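Local structure of nitrite oxidoreductase subunit A (Kuenenia stuttgartiensis, 7B04) at residues Q96-L101 / Y793-V798; K781-E786 / M800-T805; Y974-A979 / K1104-E1109; R1000-A1005 / F1051-Q1056. The protein belongs to the molybdopterin oxidoreductase family, resembles NarG, and carries an iron/sulfur cluster, a molybdenum atom and two MD1 (guanylate ester) ligands. All coordinates share one frame; numbering follows the deposited sequence.

Contact 1: residues Q96-L101 / Y793-V798; sequences QNYSDL and YGEPGV
V798 packs on the ring of Y98 in a CH-pi contact that joins two loops, one following strand 85-91 and the other leading into strand 798-800, with the side chain of Y98 about 10 Å from the bound iron/sulfur cluster. CG1 of V798 sits 3.4 Å from the centroid of the Y98 ring and only 6° off its normal, which places it over the centre of one face. The other methyl, CG2, lies 3.5 Å from CE1 of Y98, and E795 approaches that same carbon at the ring edge, its CB 3.8 Å from CE1. With CG1 of V798 anti to the backbone N (chi1 -172°), both branches of the valine are turned onto the ring.

Farther along, S99 OG gives a weak hydrogen bond to Y793 O (2.8 Å). The Y793 side chain runs beside that of L101, pointing the same way, with L101 CD2 4.1 Å from Y793 CE1. In the next shell, the Y98 hydroxyl is hydrogen-bonded to D94 and its ring meets F716 edge-to-face, consistent with a fixed rotation of the phenol. G794, which has no side chain, lets the backbones draw close: its CA stands 3.2 Å from N97 O, in a CA-H...O contact whose angle at hydrogen is 155°.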
loop_
_atom_site.group_PDB
_atom_site.type_symbol
_atom_site.label_atom_id
_atom_site.label_comp_id
_atom_site.label_asym_id
_atom_site.label_seq_id
_atom_site.Cartn_x
_atom_site.Cartn_y
_atom_site.Cartn_z
ATOM N N GLN B 96 2.154 10.739 -21.930
ATOM C CA GLN B 96 1.994 11.574 -23.117
ATOM C C GLN B 96 2.539 10.895 -24.368
ATOM O O GLN B 96 2.004 11.089 -25.466
ATOM C CB GLN B 96 2.686 12.922 -22.905
ATOM C CG GLN B 96 4.193 12.845 -22.707
ATOM C CD GLN B 96 4.585 12.657 -21.255
ATOM O OE1 GLN B 96 3.768 12.262 -20.421
ATOM N NE2 GLN B 96 5.843 12.941 -20.944
ATOM N N ASN B 97 3.601 10.105 -24.224
ATOM C CA ASN B 97 4.288 9.509 -25.359
ATOM C C ASN B 97 3.682 8.188 -25.812
ATOM O O ASN B 97 4.062 7.688 -26.876
ATOM C CB ASN B 97 5.766 9.300 -25.020
ATOM C CG ASN B 97 6.480 10.603 -24.707
ATOM O OD1 ASN B 97 6.251 11.619 -25.362
ATOM N ND2 ASN B 97 7.348 10.578 -23.701
ATOM N N TYR B 98 2.750 7.614 -25.053
ATOM C CA TYR B 98 2.173 6.337 -25.455
ATOM C C TYR B 98 1.269 6.525 -26.674
ATOM O O TYR B 98 0.484 7.475 -26.737
ATOM C CB TYR B 98 1.372 5.720 -24.305
ATOM C CG TYR B 98 2.177 5.324 -23.083
ATOM C CD1 TYR B 98 3.563 5.429 -23.064
ATOM C CD2 TYR B 98 1.544 4.838 -21.948
ATOM C CE1 TYR B 98 4.291 5.069 -21.943
ATOM C CE2 TYR B 98 2.259 4.474 -20.827
ATOM C CZ TYR B 98 3.632 4.589 -20.829
ATOM O OH TYR B 98 4.342 4.224 -19.709
ATOM N N SER B 99 1.372 5.604 -27.644
ATOM C CA SER B 99 0.629 5.685 -28.902
ATOM C C SER B 99 0.462 4.277 -29.478
ATOM O O SER B 99 1.093 3.327 -29.000
ATOM C CB SER B 99 1.331 6.633 -29.877
ATOM O OG SER B 99 2.546 6.066 -30.326
ATOM N N ASP B 100 -0.362 4.176 -30.506
ATOM C CA ASP B 100 -0.644 2.891 -31.178
ATOM C C ASP B 100 -0.148 2.957 -32.619
ATOM O O ASP B 100 0.270 4.007 -33.052
ATOM C CB ASP B 100 -2.125 2.558 -31.077
ATOM C CG ASP B 100 -2.995 3.536 -31.818
ATOM O OD1 ASP B 100 -3.999 3.916 -31.279
ATOM O OD2 ASP B 100 -2.666 3.855 -32.930
ATOM N N LEU B 101 -0.433 1.906 -33.369
ATOM C CA LEU B 101 -0.039 1.769 -34.788
ATOM C C LEU B 101 -0.659 2.897 -35.596
ATOM O O LEU B 101 0.003 3.407 -36.472
ATOM C CB LEU B 101 -0.671 0.480 -35.311
ATOM C CG LEU B 101 0.109 -0.803 -35.104
ATOM C CD1 LEU B 101 -0.831 -1.964 -35.177
ATOM C CD2 LEU B 101 1.163 -0.957 -36.163
ATOM N N TYR B 793 6.499 3.629 -31.162
ATOM C CA TYR B 793 5.192 4.218 -30.783
ATOM C C TYR B 793 5.367 5.059 -29.524
ATOM O O TYR B 793 4.536 5.011 -28.658
ATOM C CB TYR B 793 4.100 3.149 -30.719
ATOM C CG TYR B 793 4.253 2.082 -31.765
ATOM C CD1 TYR B 793 3.613 2.164 -32.987
ATOM C CD2 TYR B 793 5.086 1.011 -31.546
ATOM C CE1 TYR B 793 3.790 1.195 -33.954
ATOM C CE2 TYR B 793 5.271 0.035 -32.500
ATOM C CZ TYR B 793 4.615 0.123 -33.704
ATOM O OH TYR B 793 4.814 -0.865 -34.612
ATOM N N GLY B 794 6.498 5.729 -29.395
ATOM C CA GLY B 794 6.691 6.590 -28.241
ATOM C C GLY B 794 7.773 6.154 -27.272
ATOM O O GLY B 794 8.962 6.200 -27.601
ATOM N N GLU B 795 7.374 5.745 -26.069
ATOM C CA GLU B 795 8.323 5.285 -25.067
ATOM C C GLU B 795 9.009 3.999 -25.536
ATOM O O GLU B 795 8.388 3.156 -26.189
ATOM C CB GLU B 795 7.610 5.051 -23.735
ATOM C CG GLU B 795 8.519 4.830 -22.530
ATOM C CD GLU B 795 9.326 6.063 -22.163
ATOM O OE1 GLU B 795 8.875 7.188 -22.464
ATOM O OE2 GLU B 795 10.419 5.904 -21.577
ATOM N N PRO B 796 10.298 3.816 -25.202
ATOM C CA PRO B 796 11.043 2.663 -25.732
ATOM C C PRO B 796 10.616 1.316 -25.166
ATOM O O PRO B 796 11.361 0.341 -25.277
ATOM C CB PRO B 796 12.495 2.981 -25.348
ATOM C CG PRO B 796 12.535 4.454 -25.228
ATOM C CD PRO B 796 11.205 4.845 -24.662
ATOM N N GLY B 797 9.463 1.248 -24.513
ATOM C CA GLY B 797 8.976 -0.036 -24.051
ATOM C C GLY B 797 7.471 -0.185 -24.126
ATOM O O GLY B 797 6.926 -1.188 -23.654
ATOM N N VAL B 798 6.781 0.787 -24.727
ATOM C CA VAL B 798 5.329 0.856 -24.626
ATOM C C VAL B 798 4.676 1.061 -25.986
ATOM O O VAL B 798 5.210 1.741 -26.869
ATOM C CB VAL B 798 4.896 1.986 -23.660
ATOM C CG1 VAL B 798 3.393 1.948 -23.405
ATOM C CG2 VAL B 798 5.665 1.905 -22.352
#

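Contact 2: residues K781-E786 / M800-T805; sequences KGYTCE and MLLFRT
Y783 and L802 carry this buried contact between the turn entering helix 785-788 and the loop leaving strand 798-800. Its apolar part is a sparse meeting of side chains that cross obliquely. CE2 of Y783 lies 4.0 Å from CG of L802 and also approaches L801 CA (4.2 Å). The CG of Y783 stands beside its own backbone N and anti to the carbonyl carbon (chi1 -78°), which carries the ring across to the other segment. Two further approaches are van der Waals contacts between a methyl and an oxygen: the branch CD2 of L802 comes within 3.6 Å of Y783 OH, and the second methyl, L802 CD1, is 4.3 Å from K781 O.

The polar part is less certain. The modelled approach of the Y783 hydroxyl to M800 O is too close to trust, and no bond is inferred from it. The same hydroxyl group has a weak hydrogen bond with L101 N.

Aromatic support comes from Y793, whose ring meets that of Y783 edge-to-face. On the L802 side, H406 of the neighbouring subunit B adds packing. Within the chain, the contact touches helix 767-774 through Y783, which meets L774, and strand 716-720 through M800, which rests on F716.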
loop_
_atom_site.group_PDB
_atom_site.type_symbol
_atom_site.label_atom_id
_atom_site.label_comp_id
_atom_site.label_asym_id
_atom_site.label_seq_id
_atom_site.Cartn_x
_atom_site.Cartn_y
_atom_site.Cartn_z
ATOM N N LYS B 781 -2.033 -7.590 -33.620
ATOM C CA LYS B 781 -1.454 -7.880 -34.928
ATOM C C LYS B 781 -1.061 -6.576 -35.609
ATOM O O LYS B 781 -1.850 -5.629 -35.665
ATOM C CB LYS B 781 -2.411 -8.676 -35.815
ATOM C CG LYS B 781 -1.743 -9.089 -37.129
ATOM C CD LYS B 781 -2.689 -9.747 -38.118
ATOM C CE LYS B 781 -2.236 -11.153 -38.470
ATOM N NZ LYS B 781 -2.364 -12.064 -37.320
ATOM N N GLY B 782 0.167 -6.527 -36.118
ATOM C CA GLY B 782 0.750 -5.315 -36.647
ATOM C C GLY B 782 1.859 -4.777 -35.778
ATOM O O GLY B 782 2.731 -4.053 -36.276
ATOM N N TYR B 783 1.849 -5.120 -34.494
ATOM C CA TYR B 783 2.901 -4.751 -33.565
ATOM C C TYR B 783 4.017 -5.775 -33.634
ATOM O O TYR B 783 3.782 -6.969 -33.835
ATOM C CB TYR B 783 2.377 -4.681 -32.135
ATOM C CG TYR B 783 1.608 -3.437 -31.829
ATOM C CD1 TYR B 783 2.192 -2.185 -31.951
ATOM C CD2 TYR B 783 0.294 -3.515 -31.407
ATOM C CE1 TYR B 783 1.479 -1.046 -31.661
ATOM C CE2 TYR B 783 -0.425 -2.390 -31.120
ATOM C CZ TYR B 783 0.169 -1.161 -31.250
ATOM O OH TYR B 783 -0.567 -0.051 -30.957
ATOM N N THR B 784 5.237 -5.300 -33.481
ATOM C CA THR B 784 6.392 -6.172 -33.432
ATOM C C THR B 784 7.080 -5.987 -32.085
ATOM O O THR B 784 7.132 -4.869 -31.558
ATOM C CB THR B 784 7.323 -5.831 -34.601
ATOM O OG1 THR B 784 6.833 -6.439 -35.803
ATOM C CG2 THR B 784 8.729 -6.333 -34.355
ATOM N N CYS B 785 7.564 -7.090 -31.501
ATOM C CA CYS B 785 8.265 -6.998 -30.217
ATOM C C CYS B 785 9.494 -6.110 -30.336
ATOM O O CYS B 785 9.762 -5.270 -29.470
ATOM C CB CYS B 785 8.668 -8.404 -29.737
ATOM S SG CYS B 785 9.936 -8.415 -28.460
ATOM N N GLU B 786 10.241 -6.289 -31.416
ATOM C CA GLU B 786 11.435 -5.496 -31.681
ATOM C C GLU B 786 11.098 -4.013 -31.851
ATOM O O GLU B 786 11.810 -3.145 -31.331
ATOM C CB GLU B 786 12.134 -6.118 -32.894
ATOM C CG GLU B 786 12.213 -7.657 -32.668
ATOM C CD GLU B 786 11.834 -8.506 -33.875
ATOM O OE1 GLU B 786 11.473 -7.940 -34.926
ATOM O OE2 GLU B 786 11.850 -9.752 -33.746
ATOM N N MET B 800 0.166 0.769 -27.493
ATOM C CA MET B 800 -1.217 0.612 -27.068
ATOM C C MET B 800 -1.900 -0.447 -27.918
ATOM O O MET B 800 -1.920 -0.346 -29.148
ATOM C CB MET B 800 -1.980 1.938 -27.161
ATOM C CG MET B 800 -1.493 3.015 -26.198
ATOM S SD MET B 800 -2.696 4.337 -25.944
ATOM C CE MET B 800 -2.707 5.101 -27.560
ATOM N N LEU B 801 -2.460 -1.456 -27.258
ATOM C CA LEU B 801 -3.203 -2.491 -27.960
ATOM C C LEU B 801 -4.475 -1.906 -28.580
ATOM O O LEU B 801 -5.005 -0.880 -28.131
ATOM C CB LEU B 801 -3.491 -3.668 -27.017
ATOM C CG LEU B 801 -3.935 -3.323 -25.597
ATOM C CD1 LEU B 801 -5.295 -2.769 -25.680
ATOM C CD2 LEU B 801 -3.939 -4.520 -24.659
ATOM N N LEU B 802 -4.948 -2.560 -29.640
ATOM C CA LEU B 802 -6.006 -2.033 -30.500
ATOM C C LEU B 802 -7.376 -2.614 -30.136
ATOM O O LEU B 802 -7.701 -3.740 -30.533
ATOM C CB LEU B 802 -5.660 -2.309 -31.962
ATOM C CG LEU B 802 -4.210 -1.929 -32.293
ATOM C CD1 LEU B 802 -3.824 -2.365 -33.697
ATOM C CD2 LEU B 802 -3.969 -0.433 -32.095
ATOM N N PHE B 803 -8.132 -1.886 -29.308
ATOM C CA PHE B 803 -9.578 -2.036 -29.143
ATOM C C PHE B 803 -10.265 -1.103 -30.143
ATOM O O PHE B 803 -9.605 -0.389 -30.911
ATOM C CB PHE B 803 -10.030 -1.707 -27.719
ATOM C CG PHE B 803 -9.397 -2.556 -26.665
ATOM C CD1 PHE B 803 -9.502 -3.935 -26.685
ATOM C CD2 PHE B 803 -8.729 -1.952 -25.620
ATOM C CE1 PHE B 803 -8.912 -4.691 -25.696
ATOM C CE2 PHE B 803 -8.160 -2.695 -24.621
ATOM C CZ PHE B 803 -8.235 -4.067 -24.664
ATOM N N ARG B 804 -11.587 -1.117 -30.105
ATOM C CA ARG B 804 -12.366 -0.187 -30.942
ATOM C C ARG B 804 -12.245 1.234 -30.412
ATOM O O ARG B 804 -12.270 2.132 -31.215
ATOM C CB ARG B 804 -13.777 -0.670 -31.267
ATOM C CG ARG B 804 -14.033 -0.656 -32.764
ATOM C CD ARG B 804 -15.276 -1.385 -33.198
ATOM N NE ARG B 804 -16.181 -0.467 -33.860
ATOM C CZ ARG B 804 -15.877 0.238 -34.920
ATOM N NH1 ARG B 804 -16.775 1.050 -35.435
ATOM N NH2 ARG B 804 -14.681 0.131 -35.459
ATOM N N THR B 805 -12.177 1.434 -29.103
ATOM C CA THR B 805 -12.071 2.831 -28.623
ATOM C C THR B 805 -10.905 2.999 -27.661
ATOM O O THR B 805 -10.585 2.078 -26.964
ATOM C CB THR B 805 -13.333 3.262 -27.890
ATOM O OG1 THR B 805 -13.394 2.497 -26.696
ATOM C CG2 THR B 805 -14.573 3.026 -28.707
#

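Contact 3: residues Y974-A979 / K1104-E1109; sequences YVYVDA and KITKAE
An antiparallel strand pair with a classic beta bulge joins Y974-D978 to K1104-E1109 in the mixed sheet of the C-terminal part of the chain, consistent with the dinucleotide-binding beta domain of this family. The bulge is formed by A1108 and E1109, both opposite Y974. The Y974 carbonyl oxygen accepts two N-H groups from the same face of the carbonyl plane: A1108 N at 2.7 Å from Y974 O, and E1109 N at 3.2 Å from it. The second donor stands 43° out of that plane. Beyond the bulge, Y976 N reaches T1106 O at 2.8 Å, nearly along the C=O axis, while the return bond from T1106 N to Y976 O is weak. D978 N reaches K1104 O at 2.9 Å with an almost straight N-H...O angle of 178°, and the bond from K1104 N to D978 O completes that pair.

Side chains fill in around the ladder. A1108 CB sits 3.5 Å from CE2 of Y976, approaching the ring obliquely, and V977 lies side by side with I1105, V977 CG1 to I1105 CD1 3.8 Å. On the face shared with Y976, the D978 carboxylate pairs with R1000, just ahead of strand 1001-1007, and R1000 also makes a cation-pi contact with the Y976 ring.

The two strands are thus joined chiefly by backbone bonds and apolar contacts, and their charged side chains find partners elsewhere.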
loop_
_atom_site.group_PDB
_atom_site.type_symbol
_atom_site.label_atom_id
_atom_site.label_comp_id
_atom_site.label_asym_id
_atom_site.label_seq_id
_atom_site.Cartn_x
_atom_site.Cartn_y
_atom_site.Cartn_z
ATOM N N TYR B 974 -4.133 -8.615 22.274
ATOM C CA TYR B 974 -4.142 -9.779 21.401
ATOM C C TYR B 974 -5.449 -10.547 21.590
ATOM O O TYR B 974 -5.948 -10.675 22.712
ATOM C CB TYR B 974 -2.942 -10.676 21.710
ATOM C CG TYR B 974 -1.614 -10.136 21.213
ATOM C CD1 TYR B 974 -1.219 -10.324 19.895
ATOM C CD2 TYR B 974 -0.753 -9.448 22.061
ATOM C CE1 TYR B 974 -0.008 -9.840 19.434
ATOM C CE2 TYR B 974 0.460 -8.960 21.608
ATOM C CZ TYR B 974 0.826 -9.158 20.293
ATOM O OH TYR B 974 2.031 -8.675 19.834
ATOM N N VAL B 975 -6.014 -11.031 20.480
ATOM C CA VAL B 975 -7.316 -11.690 20.464
ATOM C C VAL B 975 -7.237 -12.958 19.614
ATOM O O VAL B 975 -6.540 -13.000 18.591
ATOM C CB VAL B 975 -8.418 -10.734 19.953
ATOM C CG1 VAL B 975 -8.612 -9.561 20.925
ATOM C CG2 VAL B 975 -8.067 -10.200 18.575
ATOM N N TYR B 976 -8.028 -13.940 19.965
ATOM C CA TYR B 976 -8.066 -15.146 19.125
ATOM C C TYR B 976 -9.211 -14.956 18.139
ATOM O O TYR B 976 -10.176 -14.336 18.510
ATOM C CB TYR B 976 -8.286 -16.354 20.022
ATOM C CG TYR B 976 -7.075 -16.842 20.771
ATOM C CD1 TYR B 976 -6.042 -17.477 20.121
ATOM C CD2 TYR B 976 -6.993 -16.720 22.139
ATOM C CE1 TYR B 976 -4.945 -17.948 20.810
ATOM C CE2 TYR B 976 -5.908 -17.194 22.845
ATOM C CZ TYR B 976 -4.880 -17.813 22.178
ATOM O OH TYR B 976 -3.808 -18.282 22.865
ATOM N N VAL B 977 -9.032 -15.361 16.886
ATOM C CA VAL B 977 -10.146 -15.302 15.901
ATOM C C VAL B 977 -10.497 -16.748 15.614
ATOM O O VAL B 977 -9.767 -17.382 14.879
ATOM C CB VAL B 977 -9.737 -14.594 14.607
ATOM C CG1 VAL B 977 -10.643 -13.420 14.295
ATOM C CG2 VAL B 977 -8.285 -14.174 14.650
ATOM N N ASP B 978 -11.641 -17.194 16.103
ATOM C CA ASP B 978 -12.004 -18.617 15.978
ATOM C C ASP B 978 -13.261 -18.726 15.127
ATOM O O ASP B 978 -14.114 -17.867 15.225
ATOM C CB ASP B 978 -12.128 -19.251 17.360
ATOM C CG ASP B 978 -10.798 -19.472 18.045
ATOM O OD1 ASP B 978 -10.631 -18.990 19.159
ATOM O OD2 ASP B 978 -9.950 -20.126 17.466
ATOM N N ALA B 979 -13.309 -19.735 14.272
ATOM C CA ALA B 979 -14.459 -19.965 13.409
ATOM C C ALA B 979 -14.994 -21.354 13.740
ATOM O O ALA B 979 -14.527 -21.999 14.688
ATOM C CB ALA B 979 -14.094 -19.827 11.928
ATOM N N LYS B 1104 -15.742 -15.876 15.936
ATOM C CA LYS B 1104 -15.859 -15.651 17.392
ATOM C C LYS B 1104 -14.568 -14.960 17.837
ATOM O O LYS B 1104 -13.512 -15.369 17.398
ATOM C CB LYS B 1104 -15.981 -16.974 18.139
ATOM C CG LYS B 1104 -16.430 -16.837 19.576
ATOM C CD LYS B 1104 -16.784 -18.136 20.235
ATOM C CE LYS B 1104 -15.580 -19.000 20.514
ATOM N NZ LYS B 1104 -15.946 -20.203 21.291
ATOM N N ILE B 1105 -14.682 -13.905 18.632
ATOM C CA ILE B 1105 -13.501 -13.155 19.132
ATOM C C ILE B 1105 -13.464 -13.287 20.645
ATOM O O ILE B 1105 -14.485 -13.120 21.270
ATOM C CB ILE B 1105 -13.604 -11.676 18.736
ATOM C CG1 ILE B 1105 -14.271 -11.502 17.380
ATOM C CG2 ILE B 1105 -12.243 -11.029 18.739
ATOM C CD1 ILE B 1105 -13.303 -11.592 16.258
ATOM N N THR B 1106 -12.311 -13.632 21.176
ATOM C CA THR B 1106 -12.071 -13.727 22.609
ATOM C C THR B 1106 -10.687 -13.167 22.898
ATOM O O THR B 1106 -9.756 -13.355 22.109
ATOM C CB THR B 1106 -12.183 -15.161 23.163
ATOM O OG1 THR B 1106 -10.923 -15.829 23.037
ATOM C CG2 THR B 1106 -13.277 -15.966 22.464
ATOM N N LYS B 1107 -10.566 -12.482 24.032
ATOM C CA LYS B 1107 -9.295 -11.893 24.436
ATOM C C LYS B 1107 -8.234 -12.964 24.669
ATOM O O LYS B 1107 -8.515 -14.042 25.200
ATOM C CB LYS B 1107 -9.487 -11.066 25.707
ATOM C CG LYS B 1107 -8.199 -10.493 26.281
ATOM C CD LYS B 1107 -8.445 -9.791 27.607
ATOM C CE LYS B 1107 -7.143 -9.312 28.230
ATOM N NZ LYS B 1107 -7.358 -8.669 29.557
ATOM N N ALA B 1108 -7.006 -12.657 24.252
ATOM C CA ALA B 1108 -5.873 -13.567 24.342
ATOM C C ALA B 1108 -4.809 -13.101 25.324
ATOM O O ALA B 1108 -4.402 -13.866 26.204
ATOM C CB ALA B 1108 -5.252 -13.757 22.954
ATOM N N GLU B 1109 -4.340 -11.862 25.192
ATOM C CA GLU B 1109 -3.268 -11.346 26.032
ATOM C C GLU B 1109 -3.386 -9.830 26.093
ATOM O O GLU B 1109 -3.973 -9.199 25.208
ATOM C CB GLU B 1109 -1.895 -11.776 25.494
ATOM C CG GLU B 1109 -0.708 -11.431 26.381
ATOM C CD GLU B 1109 0.603 -11.946 25.822
ATOM O OE1 GLU B 1109 0.579 -12.595 24.754
ATOM O OE2 GLU B 1109 1.658 -11.698 26.444
#

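Contact 4: residues R1000-A1005 / F1051-Q1056; sequences RLMLRA and FRYGSQ
L1001 and M1002 press against the loop 1051-1056 at the start of strand 1001-1007, in the mixed sheet of the C-terminal part, where the two backbones approach to 3.7 Å between L1001 CA and G1054 CA. The tight part is largely side-chain packing by methyl groups against rings, a carbonyl and a guanidinium. L1001 CD1 reaches CD2 of F1051 (3.5 Å), meeting that ring obliquely, while the other branch, CD2, is directed at S1055 O. M1002 extends from its backbone and then bends at chi3 (69°), which swings its methyl back toward the loop. There CE lies in the plane of the Y1053 ring at its edge, 3.4 Å from CE1 of Y1053, and also sits over one face of the R1052 guanidinium, offset toward the rim, 3.7 Å from R1052 NH1. Within this packing M1002 N donates to Y1053 O at 3.3 Å, a single long bond, not a ladder.

The edge at R1000 and Y1053 is more open, both being partly exposed; there Y1053 OH bonds to E1034. At the other end, the side chain of Q1056 lies about 5 Å from the bound MD1 (guanylate ester).

R1052 is paired with E1109 in a salt bridge and also hydrogen-bonded to H1033, so its charge has partners while one face rests on M1002 CE.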
loop_
_atom_site.group_PDB
_atom_site.type_symbol
_atom_site.label_atom_id
_atom_site.label_comp_id
_atom_site.label_asym_id
_atom_site.label_seq_id
_atom_site.Cartn_x
_atom_site.Cartn_y
_atom_site.Cartn_z
ATOM N N ARG B 1000 -4.195 -21.968 15.074
ATOM C CA ARG B 1000 -5.128 -21.017 15.696
ATOM C C ARG B 1000 -4.577 -19.591 15.629
ATOM O O ARG B 1000 -3.431 -19.344 16.029
ATOM C CB ARG B 1000 -5.392 -21.403 17.140
ATOM C CG ARG B 1000 -6.735 -20.915 17.622
ATOM C CD ARG B 1000 -6.842 -20.894 19.136
ATOM N NE ARG B 1000 -8.042 -20.186 19.578
ATOM C CZ ARG B 1000 -8.368 -19.978 20.851
ATOM N NH1 ARG B 1000 -7.590 -20.427 21.833
ATOM N NH2 ARG B 1000 -9.483 -19.323 21.145
ATOM N N LEU B 1001 -5.392 -18.649 15.130
ATOM C CA LEU B 1001 -4.927 -17.286 14.872
ATOM C C LEU B 1001 -5.089 -16.424 16.125
ATOM O O LEU B 1001 -6.163 -16.385 16.740
ATOM C CB LEU B 1001 -5.615 -16.657 13.645
ATOM C CG LEU B 1001 -5.471 -15.138 13.421
ATOM C CD1 LEU B 1001 -3.994 -14.800 13.211
ATOM C CD2 LEU B 1001 -6.281 -14.623 12.186
ATOM N N MET B 1002 -4.025 -15.697 16.456
ATOM C CA MET B 1002 -3.939 -14.778 17.587
ATOM C C MET B 1002 -3.249 -13.523 17.079
ATOM O O MET B 1002 -2.038 -13.537 16.828
ATOM C CB MET B 1002 -3.150 -15.366 18.750
ATOM C CG MET B 1002 -3.251 -14.516 19.997
ATOM S SD MET B 1002 -2.515 -15.249 21.471
ATOM C CE MET B 1002 -0.795 -15.157 21.008
ATOM N N LEU B 1003 -4.036 -12.486 16.823
ATOM C CA LEU B 1003 -3.523 -11.199 16.386
ATOM C C LEU B 1003 -4.038 -10.094 17.301
ATOM O O LEU B 1003 -4.932 -10.297 18.129
ATOM C CB LEU B 1003 -3.890 -10.956 14.922
ATOM C CG LEU B 1003 -5.284 -10.425 14.600
ATOM C CD1 LEU B 1003 -5.353 -10.185 13.105
ATOM C CD2 LEU B 1003 -6.392 -11.370 15.053
ATOM N N ARG B 1004 -3.465 -8.907 17.118
ATOM C CA ARG B 1004 -3.855 -7.728 17.875
ATOM C C ARG B 1004 -5.157 -7.135 17.357
ATOM O O ARG B 1004 -5.458 -7.189 16.161
ATOM C CB ARG B 1004 -2.766 -6.659 17.807
ATOM C CG ARG B 1004 -1.598 -6.876 18.749
ATOM C CD ARG B 1004 -0.704 -5.653 18.738
ATOM N NE ARG B 1004 0.510 -5.789 19.539
ATOM C CZ ARG B 1004 0.615 -5.446 20.819
ATOM N NH1 ARG B 1004 -0.434 -4.960 21.469
ATOM N NH2 ARG B 1004 1.771 -5.596 21.453
ATOM N N ALA B 1005 -5.914 -6.538 18.273
ATOM C CA ALA B 1005 -7.171 -5.878 17.968
ATOM C C ALA B 1005 -6.956 -4.374 17.869
ATOM O O ALA B 1005 -6.133 -3.798 18.584
ATOM C CB ALA B 1005 -8.222 -6.184 19.038
ATOM N N PHE B 1051 2.346 -13.054 11.711
ATOM C CA PHE B 1051 1.525 -13.315 12.885
ATOM C C PHE B 1051 2.368 -14.057 13.911
ATOM O O PHE B 1051 3.360 -14.713 13.567
ATOM C CB PHE B 1051 0.285 -14.179 12.563
ATOM C CG PHE B 1051 -0.445 -13.754 11.334
ATOM C CD1 PHE B 1051 -0.005 -14.156 10.090
ATOM C CD2 PHE B 1051 -1.593 -12.984 11.418
ATOM C CE1 PHE B 1051 -0.671 -13.781 8.947
ATOM C CE2 PHE B 1051 -2.270 -12.609 10.269
ATOM C CZ PHE B 1051 -1.804 -13.008 9.036
ATOM N N ARG B 1052 1.954 -13.977 15.178
ATOM C CA ARG B 1052 2.557 -14.838 16.190
ATOM C C ARG B 1052 2.144 -16.287 15.961
ATOM O O ARG B 1052 2.989 -17.180 15.821
ATOM C CB ARG B 1052 2.167 -14.371 17.596
ATOM C CG ARG B 1052 2.623 -12.962 17.929
ATOM C CD ARG B 1052 2.151 -12.548 19.313
ATOM N NE ARG B 1052 2.822 -13.295 20.372
ATOM C CZ ARG B 1052 2.500 -13.219 21.659
ATOM N NH1 ARG B 1052 1.509 -12.429 22.053
ATOM N NH2 ARG B 1052 3.168 -13.934 22.555
ATOM N N TYR B 1053 0.839 -16.530 15.898
ATOM C CA TYR B 1053 0.288 -17.826 15.545
ATOM C C TYR B 1053 -0.845 -17.631 14.548
ATOM O O TYR B 1053 -1.507 -16.589 14.527
ATOM C CB TYR B 1053 -0.246 -18.594 16.765
ATOM C CG TYR B 1053 0.650 -18.586 17.981
ATOM C CD1 TYR B 1053 0.548 -17.580 18.928
ATOM C CD2 TYR B 1053 1.581 -19.596 18.194
ATOM C CE1 TYR B 1053 1.357 -17.568 20.045
ATOM C CE2 TYR B 1053 2.394 -19.591 19.313
ATOM C CZ TYR B 1053 2.276 -18.572 20.235
ATOM O OH TYR B 1053 3.074 -18.546 21.355
ATOM N N GLY B 1054 -1.061 -18.644 13.720
ATOM C CA GLY B 1054 -2.187 -18.647 12.807
ATOM C C GLY B 1054 -2.033 -17.641 11.680
ATOM O O GLY B 1054 -1.018 -16.964 11.524
ATOM N N SER B 1055 -3.086 -17.556 10.876
ATOM C CA SER B 1055 -3.130 -16.637 9.751
ATOM C C SER B 1055 -4.559 -16.156 9.561
ATOM O O SER B 1055 -5.500 -16.682 10.159
ATOM C CB SER B 1055 -2.605 -17.292 8.469
ATOM O OG SER B 1055 -2.788 -16.435 7.358
ATOM N N GLN B 1056 -4.713 -15.160 8.690
ATOM C CA GLN B 1056 -6.040 -14.716 8.287
ATOM C C GLN B 1056 -6.794 -15.801 7.533
ATOM O O GLN B 1056 -8.003 -15.661 7.320
ATOM C CB GLN B 1056 -5.935 -13.453 7.426
ATOM C CG GLN B 1056 -5.737 -13.730 5.946
ATOM C CD GLN B 1056 -4.296 -14.042 5.597
ATOM O OE1 GLN B 1056 -3.458 -14.239 6.476
ATOM N NE2 GLN B 1056 -4.002 -14.101 4.305
#

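In the fold
The contacts form two touching pairs. Contacts 1 and 2, centres 11 Å apart, gather loops beside strand 798-800 and meet through L101 CD1 and L802 CD1 (3.4 Å). Contacts 3 and 4, centres 9 Å apart, share a sheet in which strands 974-978 and 1001-1007 are neighbours, joined by V975 N and L1003 O (2.7 Å). The pairs do not touch: the nearest atoms are about 31 Å apart between contacts 1 and 4, and likewise between 2 and 4. Contacts 2 and 4 are buried, whereas 1 and 3 are partly buried. Contact 3 alone rests on a backbone ladder; the others depend more on side chains, with aromatic rings prominent. Contact 2, and weakly contact 1, reach subunit B.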